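Glutamate racemase (Bacillus anthracis, PDB 2DWU) is a bacterial racemase of the Asp/Glu/hydantoin racemase family, built on two parallel-sheet alpha/beta units and assembled here as a dimer. Local coordinates at residues B[23-28]-B[210-215]; B[103-108]-B[216-221]. All coordinates share one frame; numbering follows the deposited sequence.

Contact 1: residues B[23-28]-B[210-215]; sequences ASEIIR and SSAEET
Glu25 lays its side chain against Ala212 and Glu213 where two helices of the alpha/beta racemase fold meet, helix 20-29 beside the six-stranded parallel sheet and the first turn of helix 211-226, which follows the edge strand 207-210 of the four-stranded sheet. The two short axes approach to 8.1 Å and run in the same general direction, 35° apart. Van der Waals contact carries the interface. CB of Glu25 rests 3.4 Å from the carbonyl oxygen O of Ala212, and CG of Glu25 lies 3.8 Å from the methyl CB of Ala212. Farther out, the carboxylate oxygen OE1 of Glu25 comes 3.4 Å from CG of Glu213, the two side chains crossing at a slant.

The salt bridge of the contact lies within helix 20-29. Glu25 is bent at chi2 (-63°), which curls its carboxylate back toward Arg28, three residues on. Arg28 grips it side-on, NE to OE2 and NH2 to OE1, one nitrogen to each oxygen; the carboxylate carbon lies in the guanidinium plane at its edge. This pairing, with Gln29 also donating to OE1 of Glu25, probably offsets the nearness of the Glu213 carboxylate, whose OE1 is 4.2 Å from OE1 of Glu25. Arg28 NH2 also stands 4.1 Å from Glu213 OE1, opposite charges too far apart for a salt bridge. NH2 of Arg28 donates to the backbone O of Lys109 of the second subunit, so the contact borders the dimer interface.

One capping bond starts helix 211-226: Ser210, at the N-cap, accepts from N of Glu213 through OG. Within the helix, the hydroxyl OG1 of Thr215 donates to the carbonyl O of Ser211 at 2.7 Å, reaching it from the face opposite that used by N of Thr215.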
loop_
_atom_site.group_PDB
_atom_site.type_symbol
_atom_site.label_atom_id
_atom_site.label_comp_id
_atom_site.label_asym_id
_atom_site.label_seq_id
_atom_site.Cartn_x
_atom_site.Cartn_y
_atom_site.Cartn_z
ATOM N N ALA B 23 10.093 0.613 12.763
ATOM C CA ALA B 23 11.249 -0.206 12.459
ATOM C C ALA B 23 10.869 -1.677 12.339
ATOM O O ALA B 23 11.337 -2.359 11.425
ATOM C CB ALA B 23 12.284 -0.032 13.549
ATOM N N SER B 24 10.024 -2.171 13.241
ATOM C CA SER B 24 9.639 -3.576 13.199
ATOM C C SER B 24 8.919 -3.902 11.905
ATOM O O SER B 24 9.134 -4.958 11.328
ATOM C CB SER B 24 8.756 -3.956 14.404
ATOM O OG SER B 24 7.458 -3.385 14.320
ATOM N N GLU B 25 8.065 -2.996 11.434
ATOM C CA GLU B 25 7.360 -3.270 10.193
ATOM C C GLU B 25 8.292 -3.238 8.977
ATOM O O GLU B 25 8.102 -4.001 8.038
ATOM C CB GLU B 25 6.199 -2.288 10.042
ATOM C CG GLU B 25 5.017 -2.746 10.916
ATOM C CD GLU B 25 4.506 -4.098 10.453
ATOM O OE1 GLU B 25 4.057 -4.181 9.298
ATOM O OE2 GLU B 25 4.584 -5.102 11.210
ATOM N N ILE B 26 9.295 -2.365 8.981
ATOM C CA ILE B 26 10.260 -2.345 7.871
ATOM C C ILE B 26 11.050 -3.660 7.897
ATOM O O ILE B 26 11.263 -4.289 6.854
ATOM C CB ILE B 26 11.205 -1.136 7.991
ATOM C CG1 ILE B 26 10.394 0.155 7.775
ATOM C CG2 ILE B 26 12.332 -1.236 6.958
ATOM C CD1 ILE B 26 11.186 1.434 8.077
ATOM N N ILE B 27 11.460 -4.087 9.090
ATOM C CA ILE B 27 12.207 -5.349 9.222
ATOM C C ILE B 27 11.371 -6.543 8.726
ATOM O O ILE B 27 11.890 -7.470 8.063
ATOM C CB ILE B 27 12.648 -5.541 10.699
ATOM C CG1 ILE B 27 13.765 -4.534 10.993
ATOM C CG2 ILE B 27 13.073 -7.020 10.970
ATOM C CD1 ILE B 27 14.114 -4.417 12.462
ATOM N N ARG B 28 10.067 -6.524 9.008
ATOM C CA ARG B 28 9.187 -7.601 8.582
ATOM C C ARG B 28 8.872 -7.611 7.085
ATOM O O ARG B 28 8.935 -8.654 6.434
ATOM C CB ARG B 28 7.876 -7.540 9.372
ATOM C CG ARG B 28 6.943 -8.732 9.135
ATOM C CD ARG B 28 5.682 -8.617 9.998
ATOM N NE ARG B 28 4.792 -7.540 9.573
ATOM C CZ ARG B 28 3.988 -7.631 8.514
ATOM N NH1 ARG B 28 3.969 -8.743 7.792
ATOM N NH2 ARG B 28 3.214 -6.609 8.184
ATOM N N SER B 210 -2.633 1.318 10.950
ATOM C CA SER B 210 -1.368 1.497 11.661
ATOM C C SER B 210 -0.422 2.298 10.800
ATOM O O SER B 210 -0.192 1.915 9.650
ATOM C CB SER B 210 -0.704 0.137 11.905
ATOM O OG SER B 210 0.686 0.319 12.218
ATOM N N SER B 211 0.166 3.359 11.346
ATOM C CA SER B 211 1.122 4.153 10.559
ATOM C C SER B 211 2.303 3.257 10.184
ATOM O O SER B 211 2.839 3.352 9.087
ATOM C CB SER B 211 1.686 5.346 11.347
ATOM O OG SER B 211 0.676 6.297 11.634
ATOM N N ALA B 212 2.713 2.386 11.101
ATOM C CA ALA B 212 3.881 1.528 10.845
ATOM C C ALA B 212 3.704 0.552 9.694
ATOM O O ALA B 212 4.563 0.447 8.821
ATOM C CB ALA B 212 4.240 0.766 12.122
ATOM N N GLU B 213 2.594 -0.176 9.691
ATOM C CA GLU B 213 2.340 -1.133 8.622
ATOM C C GLU B 213 2.262 -0.465 7.256
ATOM O O GLU B 213 2.821 -0.957 6.274
ATOM C CB GLU B 213 1.027 -1.888 8.880
ATOM C CG GLU B 213 1.073 -2.749 10.112
ATOM C CD GLU B 213 0.060 -3.869 10.072
ATOM O OE1 GLU B 213 -0.136 -4.455 8.985
ATOM O OE2 GLU B 213 -0.517 -4.180 11.131
ATOM N N GLU B 214 1.596 0.677 7.189
ATOM C CA GLU B 214 1.454 1.335 5.906
ATOM C C GLU B 214 2.718 2.024 5.428
ATOM O O GLU B 214 2.954 2.141 4.226
ATOM C CB GLU B 214 0.299 2.339 5.977
ATOM C CG GLU B 214 -0.958 1.715 6.568
ATOM C CD GLU B 214 -1.443 0.483 5.827
ATOM O OE1 GLU B 214 -1.082 0.323 4.650
ATOM O OE2 GLU B 214 -2.208 -0.320 6.417
ATOM N N THR B 215 3.554 2.469 6.365
ATOM C CA THR B 215 4.772 3.161 5.958
ATOM C C THR B 215 5.770 2.172 5.398
ATOM O O THR B 215 6.498 2.495 4.449
ATOM C CB THR B 215 5.386 3.942 7.121
ATOM O OG1 THR B 215 4.443 4.940 7.531
ATOM C CG2 THR B 215 6.672 4.687 6.686
#

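Contact 2: residues B[103-108]-B[216-221]; sequences GARAAI and AIELST
Arg105 and Glu218 reach across from helices 100-110 and 211-226, and their side chains cross at about a right angle while the carboxylate sits at the guanidinium edge, the two planes 32° apart. The grip is side-on and bidentate: NE of Arg105 donates to OE1 of Glu218 at 2.9 Å along an almost straight bond (172°), and NH2 of Arg105 donates to OE2 of Glu218, also at 2.9 Å. OE1 lies in the guanidinium plane, whereas OE2 is tilted from it. Both oxygens are met on their syn side.

The span is long, since the nearest CA atoms, those of Arg105 and Glu218, are 9.4 Å apart. Each side chain leaves its helix with CG opposite the backbone N (chi1 -154° in Arg105), then bends at chi3 in the arginine and at chi2 in the glutamate.

NH1 of Arg105 faces the dimer partner, donating to Gln224 OE1 and Ser220 OG of the second subunit. Arg105 and Glu218 are both buried, so the paired charges probably compensate each other, and one guanidinium ties two helices of its own chain to the neighbouring subunit.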
loop_
_atom_site.group_PDB
_atom_site.type_symbol
_atom_site.label_atom_id
_atom_site.label_comp_id
_atom_site.label_asym_id
_atom_site.label_seq_id
_atom_site.Cartn_x
_atom_site.Cartn_y
_atom_site.Cartn_z
ATOM N N GLY B 103 -0.387 6.541 5.837
ATOM C CA GLY B 103 -1.591 6.277 6.624
ATOM C C GLY B 103 -2.836 6.857 5.941
ATOM O O GLY B 103 -3.883 6.210 5.896
ATOM N N ALA B 104 -2.713 8.082 5.429
ATOM C CA ALA B 104 -3.827 8.720 4.710
ATOM C C ALA B 104 -4.200 7.888 3.480
ATOM O O ALA B 104 -5.384 7.641 3.216
ATOM C CB ALA B 104 -3.453 10.136 4.277
ATOM N N ARG B 105 -3.185 7.450 2.737
ATOM C CA ARG B 105 -3.430 6.667 1.528
ATOM C C ARG B 105 -4.184 5.364 1.851
ATOM O O ARG B 105 -5.123 4.962 1.142
ATOM C CB ARG B 105 -2.083 6.359 0.851
ATOM C CG ARG B 105 -2.215 6.127 -0.651
ATOM C CD ARG B 105 -0.839 5.751 -1.244
ATOM N NE ARG B 105 0.233 6.655 -0.805
ATOM C CZ ARG B 105 0.374 7.942 -1.142
ATOM N NH1 ARG B 105 -0.494 8.545 -1.966
ATOM N NH2 ARG B 105 1.394 8.650 -0.630
ATOM N N ALA B 106 -3.765 4.683 2.916
ATOM C CA ALA B 106 -4.406 3.455 3.298
ATOM C C ALA B 106 -5.853 3.712 3.769
ATOM O O ALA B 106 -6.748 2.880 3.563
ATOM C CB ALA B 106 -3.575 2.763 4.423
ATOM N N ALA B 107 -6.065 4.855 4.413
ATOM C CA ALA B 107 -7.410 5.198 4.885
ATOM C C ALA B 107 -8.360 5.331 3.688
ATOM O O ALA B 107 -9.511 4.876 3.743
ATOM C CB ALA B 107 -7.355 6.517 5.684
ATOM N N ILE B 108 -7.883 5.947 2.613
ATOM C CA ILE B 108 -8.701 6.105 1.402
ATOM C C ILE B 108 -9.011 4.723 0.818
ATOM O O ILE B 108 -10.111 4.470 0.316
ATOM C CB ILE B 108 -7.957 7.001 0.365
ATOM C CG1 ILE B 108 -8.003 8.455 0.868
ATOM C CG2 ILE B 108 -8.603 6.925 -1.021
ATOM C CD1 ILE B 108 -7.228 9.436 0.018
ATOM N N ALA B 216 5.796 0.968 5.947
ATOM C CA ALA B 216 6.728 -0.004 5.404
ATOM C C ALA B 216 6.356 -0.400 3.972
ATOM O O ALA B 216 7.231 -0.529 3.104
ATOM C CB ALA B 216 6.804 -1.270 6.324
ATOM N N ILE B 217 5.063 -0.559 3.683
ATOM C CA ILE B 217 4.710 -0.928 2.329
ATOM C C ILE B 217 4.935 0.270 1.388
ATOM O O ILE B 217 5.314 0.088 0.243
ATOM C CB ILE B 217 3.277 -1.530 2.242
ATOM C CG1 ILE B 217 3.067 -2.110 0.844
ATOM C CG2 ILE B 217 2.211 -0.504 2.636
ATOM C CD1 ILE B 217 1.885 -3.059 0.769
ATOM N N GLU B 218 4.758 1.501 1.883
ATOM C CA GLU B 218 5.017 2.673 1.055
ATOM C C GLU B 218 6.508 2.730 0.701
ATOM O O GLU B 218 6.886 2.975 -0.439
ATOM C CB GLU B 218 4.605 3.958 1.793
ATOM C CG GLU B 218 4.794 5.215 0.946
ATOM C CD GLU B 218 3.506 6.008 0.660
ATOM O OE1 GLU B 218 2.367 5.483 0.739
ATOM O OE2 GLU B 218 3.667 7.199 0.322
ATOM N N LEU B 219 7.363 2.498 1.693
ATOM C CA LEU B 219 8.809 2.469 1.447
ATOM C C LEU B 219 9.142 1.364 0.423
ATOM O O LEU B 219 9.913 1.590 -0.522
ATOM C CB LEU B 219 9.552 2.189 2.767
ATOM C CG LEU B 219 11.070 2.018 2.651
ATOM C CD1 LEU B 219 11.717 3.311 2.141
ATOM C CD2 LEU B 219 11.626 1.621 4.006
ATOM N N SER B 220 8.561 0.176 0.612
ATOM C CA SER B 220 8.795 -0.937 -0.310
ATOM C C SER B 220 8.453 -0.525 -1.766
ATOM O O SER B 220 9.231 -0.752 -2.703
ATOM C CB SER B 220 7.968 -2.170 0.145
ATOM O OG SER B 220 8.139 -3.258 -0.765
ATOM N N THR B 221 7.301 0.113 -1.935
ATOM C CA THR B 221 6.836 0.544 -3.228
ATOM C C THR B 221 7.834 1.505 -3.882
ATOM O O THR B 221 8.185 1.362 -5.060
ATOM C CB THR B 221 5.469 1.270 -3.080
ATOM O OG1 THR B 221 4.506 0.388 -2.492
ATOM C CG2 THR B 221 4.980 1.746 -4.450
#

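How the contacts relate
From the N terminus, the chain first supplies 23-28, on the helix between strands 9-14 and 35-39, then 103-108, on the helix between strands 96-98 and 115-120. After strand 207-210 it enters helix 211-226, whose start, with the N-cap before it (210-215), and next segment (216-221) close contact 1 and then contact 2. The loops of 181 and 107 intervening residues therefore cross: 103-108 falls inside the first, and 216-221 beyond its end. Helix 211-226 thus links helix 20-29, which packs beside the six-stranded sheet, with helix 100-110. The centres are 10 Å apart and the contacts touch directly, Glu214 CD lying 3.4 Å from Ala106 CB. Both also reach the second subunit.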